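Local coordinates for cell division control protein 4 (PDB 3V7D) that recognises phosphorylated target proteins as the substrate-binding subunit of an SCF E3 ubiquitin ligase, directing the ubiquitination of the CDK inhibitor SIC1, at residues 190-202 with 249-261. The protein carries 1 engineered substitution. Residues are numbered along the deposited sequence; the frame is centred on the assembly and turned at random.
Sequences IKKGCCTHVFEGH and YPLVFHTPEENPY. Unlike the reference sequence in segment 190-202: Glu-200 (reference Lys).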
ATOM      1  N   ILE B 190      -8.283  11.899  24.146  1.00 52.09           N
ATOM      2  CA  ILE B 190      -9.477  11.058  24.112  1.00 54.14           C
ATOM      3  C   ILE B 190      -9.679  10.290  25.419  1.00 59.57           C
ATOM      4  O   ILE B 190     -10.794  10.199  25.934  1.00 65.93           O
ATOM      5  CB  ILE B 190      -9.432  10.066  22.932  1.00 51.96           C
ATOM      6  CG1 ILE B 190      -9.526  10.821  21.609  1.00 50.62           C
ATOM      7  CG2 ILE B 190     -10.570   9.064  23.023  1.00 52.31           C
ATOM      8  CD1 ILE B 190      -9.468   9.930  20.386  1.00 49.54           C
ATOM      9  N   LYS B 191      -8.592   9.758  25.964  1.00 59.79           N
ATOM     10  CA  LYS B 191      -8.676   8.923  27.154  1.00 64.26           C
ATOM     11  C   LYS B 191      -8.966   9.725  28.419  1.00 66.49           C
ATOM     12  O   LYS B 191      -9.366   9.155  29.434  1.00 64.75           O
ATOM     13  CB  LYS B 191      -7.404   8.089  27.321  1.00 73.57           C
ATOM     14  CG  LYS B 191      -7.149   7.124  26.164  1.00 78.29           C
ATOM     15  CD  LYS B 191      -5.732   6.556  26.194  1.00 83.61           C
ATOM     16  CE  LYS B 191      -4.692   7.662  26.314  1.00 88.24           C
ATOM     17  NZ  LYS B 191      -4.897   8.724  25.284  1.00 89.20           N
ATOM     18  N   LYS B 192      -8.764  11.039  28.361  1.00 69.33           N
ATOM     19  CA  LYS B 192      -9.157  11.922  29.460  1.00 68.08           C
ATOM     20  C   LYS B 192     -10.509  12.550  29.151  1.00 69.36           C
ATOM     21  O   LYS B 192     -11.155  13.131  30.026  1.00 75.35           O
ATOM     22  CB  LYS B 192      -8.117  13.018  29.695  1.00 70.23           C
ATOM     23  CG  LYS B 192      -6.737  12.506  30.066  1.00 74.04           C
ATOM     24  CD  LYS B 192      -5.787  13.656  30.378  1.00 79.05           C
ATOM     25  CE  LYS B 192      -4.434  13.147  30.851  1.00 80.36           C
ATOM     26  NZ  LYS B 192      -3.562  14.253  31.325  1.00 83.91           N
ATOM     27  N   GLY B 193     -10.925  12.426  27.895  1.00 63.30           N
ATOM     28  CA  GLY B 193     -12.197  12.958  27.442  1.00 60.37           C
ATOM     29  C   GLY B 193     -12.299  14.468  27.542  1.00 59.50           C
ATOM     30  O   GLY B 193     -13.373  15.003  27.819  1.00 60.10           O
ATOM     31  N   CYS B 194     -11.192  15.167  27.309  1.00 55.98           N
ATOM     32  CA  CYS B 194     -11.196  16.619  27.438  1.00 57.58           C
ATOM     33  C   CYS B 194     -10.191  17.304  26.527  1.00 53.44           C
ATOM     34  O   CYS B 194      -9.324  16.660  25.936  1.00 55.61           O
ATOM     35  CB  CYS B 194     -10.915  17.025  28.887  1.00 60.18           C
ATOM     36  SG  CYS B 194      -9.194  16.774  29.401  1.00 72.28           S
ATOM     37  N   CYS B 195     -10.319  18.622  26.423  1.00 54.29           N
ATOM     38  CA  CYS B 195      -9.322  19.441  25.752  1.00 57.37           C
ATOM     39  C   CYS B 195      -8.187  19.742  26.726  1.00 64.90           C
ATOM     40  O   CYS B 195      -8.431  20.103  27.877  1.00 69.15           O
ATOM     41  CB  CYS B 195      -9.947  20.747  25.266  1.00 52.24           C
ATOM     42  SG  CYS B 195      -8.771  21.873  24.488  1.00 60.03           S
ATOM     43  N   THR B 196      -6.947  19.589  26.270  1.00 61.98           N
ATOM     44  CA  THR B 196      -5.801  19.853  27.133  1.00 63.70           C
ATOM     45  C   THR B 196      -5.151  21.206  26.848  1.00 66.21           C
ATOM     46  O   THR B 196      -4.588  21.831  27.746  1.00 72.48           O
ATOM     47  CB  THR B 196      -4.736  18.738  27.041  1.00 60.68           C
ATOM     48  OG1 THR B 196      -4.359  18.540  25.673  1.00 59.83           O
ATOM     49  CG2 THR B 196      -5.276  17.436  27.611  1.00 60.20           C
ATOM     50  N   HIS B 197      -5.230  21.654  25.599  1.00 60.26           N
ATOM     51  CA  HIS B 197      -4.623  22.924  25.206  1.00 61.30           C
ATOM     52  C   HIS B 197      -5.487  23.690  24.207  1.00 60.62           C
ATOM     53  O   HIS B 197      -6.044  23.105  23.278  1.00 59.74           O
ATOM     54  CB  HIS B 197      -3.234  22.696  24.594  1.00 60.68           C
ATOM     55  CG  HIS B 197      -2.284  21.962  25.491  1.00 65.95           C
ATOM     56  ND1 HIS B 197      -2.368  20.603  25.713  1.00 66.38           N
ATOM     57  CD2 HIS B 197      -1.225  22.395  26.215  1.00 68.85           C
ATOM     58  CE1 HIS B 197      -1.407  20.234  26.541  1.00 66.33           C
ATOM     59  NE2 HIS B 197      -0.698  21.302  26.858  1.00 69.63           N
ATOM     60  N   VAL B 198      -5.590  24.999  24.403  1.00 58.71           N
ATOM     61  CA  VAL B 198      -6.212  25.874  23.417  1.00 55.79           C
ATOM     62  C   VAL B 198      -5.204  26.922  22.955  1.00 63.18           C
ATOM     63  O   VAL B 198      -4.819  27.802  23.726  1.00 71.03           O
ATOM     64  CB  VAL B 198      -7.453  26.585  23.980  1.00 59.72           C
ATOM     65  CG1 VAL B 198      -8.073  27.484  22.920  1.00 57.73           C
ATOM     66  CG2 VAL B 198      -8.468  25.571  24.485  1.00 62.70           C
ATOM     67  N   PHE B 199      -4.770  26.821  21.701  1.00 60.37           N
ATOM     68  CA  PHE B 199      -3.793  27.756  21.151  1.00 61.80           C
ATOM     69  C   PHE B 199      -4.465  28.845  20.320  1.00 63.91           C
ATOM     70  O   PHE B 199      -5.067  28.567  19.281  1.00 62.52           O
ATOM     71  CB  PHE B 199      -2.761  27.029  20.284  1.00 61.40           C
ATOM     72  CG  PHE B 199      -1.925  26.028  21.032  1.00 61.20           C
ATOM     73  CD1 PHE B 199      -1.803  26.092  22.410  1.00 60.77           C
ATOM     74  CD2 PHE B 199      -1.258  25.022  20.349  1.00 59.48           C
ATOM     75  CE1 PHE B 199      -1.032  25.171  23.095  1.00 59.98           C
ATOM     76  CE2 PHE B 199      -0.487  24.098  21.026  1.00 57.83           C
ATOM     77  CZ  PHE B 199      -0.372  24.173  22.403  1.00 59.61           C
ATOM     78  N   GLU B 200      -4.358  30.086  20.781  1.00 62.31           N
ATOM     79  CA  GLU B 200      -4.875  31.215  20.022  1.00 62.81           C
ATOM     80  C   GLU B 200      -3.723  31.897  19.297  1.00 62.67           C
ATOM     81  O   GLU B 200      -2.558  31.706  19.652  1.00 64.98           O
ATOM     82  CB  GLU B 200      -5.613  32.198  20.938  1.00 69.09           C
ATOM     83  CG  GLU B 200      -6.802  31.578  21.668  1.00 69.97           C
ATOM     84  CD  GLU B 200      -7.617  32.591  22.455  1.00 80.14           C
ATOM     85  OE1 GLU B 200      -7.440  33.807  22.233  1.00 85.79           O
ATOM     86  OE2 GLU B 200      -8.438  32.169  23.297  1.00 83.19           O
ATOM     87  N   GLY B 201      -4.044  32.678  18.274  1.00 62.81           N
ATOM     88  CA  GLY B 201      -3.022  33.350  17.494  1.00 66.79           C
ATOM     89  C   GLY B 201      -3.499  33.688  16.097  1.00 70.90           C
ATOM     90  O   GLY B 201      -3.263  34.793  15.606  1.00 72.92           O
ATOM     91  N   HIS B 202      -4.163  32.732  15.452  1.00 70.68           N
ATOM     92  CA  HIS B 202      -4.749  32.966  14.137  1.00 68.75           C
ATOM     93  C   HIS B 202      -5.788  34.079  14.212  1.00 68.56           C
ATOM     94  O   HIS B 202      -6.543  34.174  15.179  1.00 66.88           O
ATOM     95  CB  HIS B 202      -5.388  31.687  13.585  1.00 64.94           C
ATOM     96  CG  HIS B 202      -4.414  30.755  12.935  1.00 56.25           C
ATOM     97  ND1 HIS B 202      -3.684  31.101  11.819  1.00 58.37           N
ATOM     98  CD2 HIS B 202      -4.055  29.484  13.239  1.00 56.28           C
ATOM     99  CE1 HIS B 202      -2.916  30.086  11.466  1.00 58.17           C
ATOM    100  NE2 HIS B 202      -3.122  29.093  12.311  1.00 58.82           N
ATOM    101  N   TYR B 249      -7.136  21.813  33.062  1.00 89.87           N
ATOM    102  CA  TYR B 249      -7.510  21.665  31.655  1.00 82.05           C
ATOM    103  C   TYR B 249      -8.819  22.381  31.327  1.00 78.64           C
ATOM    104  O   TYR B 249      -9.783  22.297  32.088  1.00 76.03           O
ATOM    105  CB  TYR B 249      -7.611  20.182  31.280  1.00 75.52           C
ATOM    106  CG  TYR B 249      -6.280  19.464  31.246  1.00 72.68           C
ATOM    107  CD1 TYR B 249      -5.164  20.056  30.666  1.00 70.53           C
ATOM    108  CD2 TYR B 249      -6.137  18.197  31.799  1.00 73.23           C
ATOM    109  CE1 TYR B 249      -3.943  19.405  30.633  1.00 69.12           C
ATOM    110  CE2 TYR B 249      -4.919  17.540  31.773  1.00 74.26           C
ATOM    111  CZ  TYR B 249      -3.826  18.148  31.188  1.00 73.44           C
ATOM    112  OH  TYR B 249      -2.613  17.498  31.160  1.00 76.41           O
ATOM    113  N   PRO B 250      -8.857  23.084  30.182  1.00 76.35           N
ATOM    114  CA  PRO B 250      -7.749  23.166  29.225  1.00 75.53           C
ATOM    115  C   PRO B 250      -6.736  24.254  29.572  1.00 78.78           C
ATOM    116  O   PRO B 250      -7.092  25.284  30.148  1.00 78.91           O
ATOM    117  CB  PRO B 250      -8.460  23.530  27.923  1.00 71.23           C
ATOM    118  CG  PRO B 250      -9.605  24.374  28.371  1.00 70.28           C
ATOM    119  CD  PRO B 250     -10.053  23.795  29.695  1.00 74.33           C
ATOM    120  N   LEU B 251      -5.478  24.013  29.219  1.00 75.97           N
ATOM    121  CA  LEU B 251      -4.446  25.035  29.321  1.00 70.98           C
ATOM    122  C   LEU B 251      -4.640  26.025  28.186  1.00 70.80           C
ATOM    123  O   LEU B 251      -4.331  25.726  27.032  1.00 71.71           O
ATOM    124  CB  LEU B 251      -3.056  24.410  29.229  1.00 70.19           C
ATOM    125  CG  LEU B 251      -2.375  23.961  30.523  1.00 76.89           C
ATOM    126  CD1 LEU B 251      -3.191  22.902  31.245  1.00 79.17           C
ATOM    127  CD2 LEU B 251      -0.971  23.452  30.230  1.00 78.70           C
ATOM    128  N   VAL B 252      -5.163  27.201  28.510  1.00 69.46           N
ATOM    129  CA  VAL B 252      -5.446  28.208  27.496  1.00 68.66           C
ATOM    130  C   VAL B 252      -4.263  29.159  27.315  1.00 72.47           C
ATOM    131  O   VAL B 252      -3.699  29.653  28.291  1.00 73.69           O
ATOM    132  CB  VAL B 252      -6.713  29.012  27.850  1.00 69.05           C
ATOM    133  CG1 VAL B 252      -7.082  29.959  26.716  1.00 69.47           C
ATOM    134  CG2 VAL B 252      -7.872  28.068  28.164  1.00 64.36           C
ATOM    135  N   PHE B 253      -3.890  29.405  26.061  1.00 72.17           N
ATOM    136  CA  PHE B 253      -2.800  30.325  25.742  1.00 74.73           C
ATOM    137  C   PHE B 253      -3.285  31.447  24.833  1.00 75.83           C
ATOM    138  O   PHE B 253      -3.318  31.299  23.611  1.00 76.23           O
ATOM    139  CB  PHE B 253      -1.641  29.581  25.080  1.00 73.81           C
ATOM    140  CG  PHE B 253      -0.975  28.580  25.977  1.00 77.61           C
ATOM    141  CD1 PHE B 253      -1.485  27.299  26.106  1.00 77.07           C
ATOM    142  CD2 PHE B 253       0.158  28.920  26.695  1.00 81.90           C
ATOM    143  CE1 PHE B 253      -0.878  26.374  26.933  1.00 76.95           C
ATOM    144  CE2 PHE B 253       0.771  28.000  27.524  1.00 82.81           C
ATOM    145  CZ  PHE B 253       0.252  26.723  27.640  1.00 80.12           C
ATOM    146  N   HIS B 254      -3.648  32.571  25.442  1.00 75.15           N
ATOM    147  CA  HIS B 254      -4.225  33.699  24.720  1.00 72.10           C
ATOM    148  C   HIS B 254      -3.217  34.431  23.838  1.00 69.18           C
ATOM    149  O   HIS B 254      -3.606  35.109  22.887  1.00 69.14           O
ATOM    150  CB  HIS B 254      -4.864  34.693  25.701  1.00 83.74           C
ATOM    151  CG  HIS B 254      -5.963  34.106  26.532  1.00 94.46           C
ATOM    152  ND1 HIS B 254      -7.261  33.991  26.079  1.00 97.55           N
ATOM    153  CD2 HIS B 254      -5.961  33.606  27.792  1.00 96.30           C
ATOM    154  CE1 HIS B 254      -8.007  33.442  27.019  1.00 96.04           C
ATOM    155  NE2 HIS B 254      -7.243  33.198  28.070  1.00 96.45           N
ATOM    156  N   THR B 255      -1.929  34.303  24.148  1.00 67.42           N
ATOM    157  CA  THR B 255      -0.910  35.060  23.421  1.00 71.81           C
ATOM    158  C   THR B 255       0.295  34.204  23.027  1.00 72.49           C
ATOM    159  O   THR B 255       0.981  33.659  23.889  1.00 76.57           O
ATOM    160  CB  THR B 255      -0.437  36.296  24.224  1.00 79.39           C
ATOM    161  OG1 THR B 255      -1.563  37.126  24.541  1.00 79.31           O
ATOM    162  CG2 THR B 255       0.550  37.102  23.414  1.00 82.50           C
ATOM    163  N   PRO B 256       0.546  34.085  21.712  1.00 74.50           N
ATOM    164  CA  PRO B 256       1.590  33.254  21.095  1.00 74.03           C
ATOM    165  C   PRO B 256       2.984  33.437  21.690  1.00 79.58           C
ATOM    166  O   PRO B 256       3.660  32.447  21.960  1.00 78.14           O
ATOM    167  CB  PRO B 256       1.586  33.726  19.641  1.00 72.78           C
ATOM    168  CG  PRO B 256       0.193  34.163  19.407  1.00 72.41           C
ATOM    169  CD  PRO B 256      -0.265  34.779  20.696  1.00 74.75           C
ATOM    170  N   GLU B 257       3.412  34.682  21.878  1.00 87.22           N
ATOM    171  CA  GLU B 257       4.737  34.956  22.432  1.00 90.22           C
ATOM    172  C   GLU B 257       4.898  34.393  23.840  1.00 87.20           C
ATOM    173  O   GLU B 257       6.005  34.075  24.273  1.00 87.28           O
ATOM    174  CB  GLU B 257       5.027  36.456  22.421  1.00 94.85           C
ATOM    175  CG  GLU B 257       5.256  37.001  21.031  1.00 99.19           C
ATOM    176  CD  GLU B 257       6.350  36.249  20.297  1.00102.60           C
ATOM    177  OE1 GLU B 257       7.434  36.053  20.887  1.00106.96           O
ATOM    178  OE2 GLU B 257       6.124  35.846  19.135  1.00 98.42           O
ATOM    179  N   GLU B 258       3.782  34.266  24.544  1.00 84.62           N
ATOM    180  CA  GLU B 258       3.787  33.740  25.896  1.00 85.59           C
ATOM    181  C   GLU B 258       3.295  32.297  25.888  1.00 86.91           C
ATOM    182  O   GLU B 258       2.862  31.763  26.909  1.00 87.89           O
ATOM    183  CB  GLU B 258       2.928  34.627  26.795  1.00 89.68           C
ATOM    184  CG  GLU B 258       3.428  36.074  26.839  1.00 94.02           C
ATOM    185  CD  GLU B 258       2.418  37.046  27.424  1.00 98.35           C
ATOM    186  OE1 GLU B 258       1.679  36.661  28.355  1.00100.43           O
ATOM    187  OE2 GLU B 258       2.370  38.201  26.948  1.00 97.84           O
ATOM    188  N   ASN B 259       3.368  31.678  24.713  1.00 85.14           N
ATOM    189  CA  ASN B 259       3.024  30.275  24.526  1.00 76.16           C
ATOM    190  C   ASN B 259       4.293  29.491  24.212  1.00 70.47           C
ATOM    191  O   ASN B 259       4.848  29.615  23.121  1.00 70.15           O
ATOM    192  CB  ASN B 259       2.024  30.139  23.376  1.00 74.93           C
ATOM    193  CG  ASN B 259       1.520  28.719  23.187  1.00 74.12           C
ATOM    194  OD1 ASN B 259       2.089  27.758  23.707  1.00 73.24           O
ATOM    195  ND2 ASN B 259       0.445  28.582  22.419  1.00 74.46           N
ATOM    196  N   PRO B 260       4.758  28.671  25.168  1.00 68.36           N
ATOM    197  CA  PRO B 260       6.003  27.914  24.989  1.00 68.67           C
ATOM    198  C   PRO B 260       5.880  26.841  23.906  1.00 73.87           C
ATOM    199  O   PRO B 260       6.886  26.260  23.498  1.00 74.90           O
ATOM    200  CB  PRO B 260       6.228  27.275  26.361  1.00 64.45           C
ATOM    201  CG  PRO B 260       4.872  27.199  26.969  1.00 66.95           C
ATOM    202  CD  PRO B 260       4.121  28.395  26.467  1.00 67.95           C
ATOM    203  N   TYR B 261       4.659  26.587  23.446  1.00 71.48           N
ATOM    204  CA  TYR B 261       4.440  25.629  22.371  1.00 66.57           C
ATOM    205  C   TYR B 261       4.346  26.334  21.023  1.00 67.56           C
ATOM    206  O   TYR B 261       4.205  25.689  19.988  1.00 69.12           O
ATOM    207  CB  TYR B 261       3.180  24.799  22.628  1.00 59.93           C
ATOM    208  CG  TYR B 261       3.208  24.040  23.932  1.00 64.41           C
ATOM    209  CD1 TYR B 261       4.065  22.962  24.112  1.00 67.92           C
ATOM    210  CD2 TYR B 261       2.376  24.397  24.985  1.00 67.54           C
ATOM    211  CE1 TYR B 261       4.094  22.261  25.308  1.00 69.44           C
ATOM    212  CE2 TYR B 261       2.397  23.704  26.184  1.00 67.86           C
ATOM    213  CZ  TYR B 261       3.258  22.638  26.339  1.00 68.84           C
ATOM    214  OH  TYR B 261       3.282  21.947  27.529  1.00 69.99           O
TER
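Strand 251-253 lies parallel along strand 194-199, their axes 4.7 Å apart, and four backbone hydrogen bonds run in ladder fashion from Leu-251 N with Thr-196 O to Glu-200 N with Phe-253 O. His-197, Phe-199, Leu-251 and Phe-253 send their side chains to one face of this pair, Val-198 and Val-252 to the other. On the first face the rings of His-197, Phe-199, Phe-253 and Tyr-261 gather into an aromatic cluster. Followed outward, His-197 has CB near Leu-251 O; chi1 of -57° sets CG opposite the carbonyl carbon, and the ring then rises beside Leu-251 and Phe-253. His-197 ND1 shares a 2.9 Å hydrogen bond with Thr-196 OG1, which helps fix the ring's rotation. CD2 of His-197 reaches Tyr-261 CE2 at 3.9 Å and also meets Phe-253 CE1, while His-197 NE2 at the tip lies against Leu-251 CD2. The edge of the His-197 ring thus addresses the face of the Tyr-261 ring in an offset edge-to-face pair, planes at 87°. Phe-253 CD1 comes to the edge of the Phe-199 ring, 3.7 Å from Phe-199 CE1, and Asn-259 ND2 approaches Phe-199 CD1 obliquely at 3.4 Å. The same Asn-259 closes an Asx turn through OD1 and the backbone N of Tyr-261, whose CB packs on Phe-199 CZ. Near the start of the pairing, Thr-196 CG2 sits over the centre of the Tyr-249 ring in a CH-pi contact, and a cis peptide precedes Pro-250, just ahead of the short strand. Strand 251-253 comes from the long insertion between strands 229-233 and 262-266, and adds a fifth, parallel edge strand to the four-stranded antiparallel blade ending in 194-199, an elaboration of the WD40 beta-propeller.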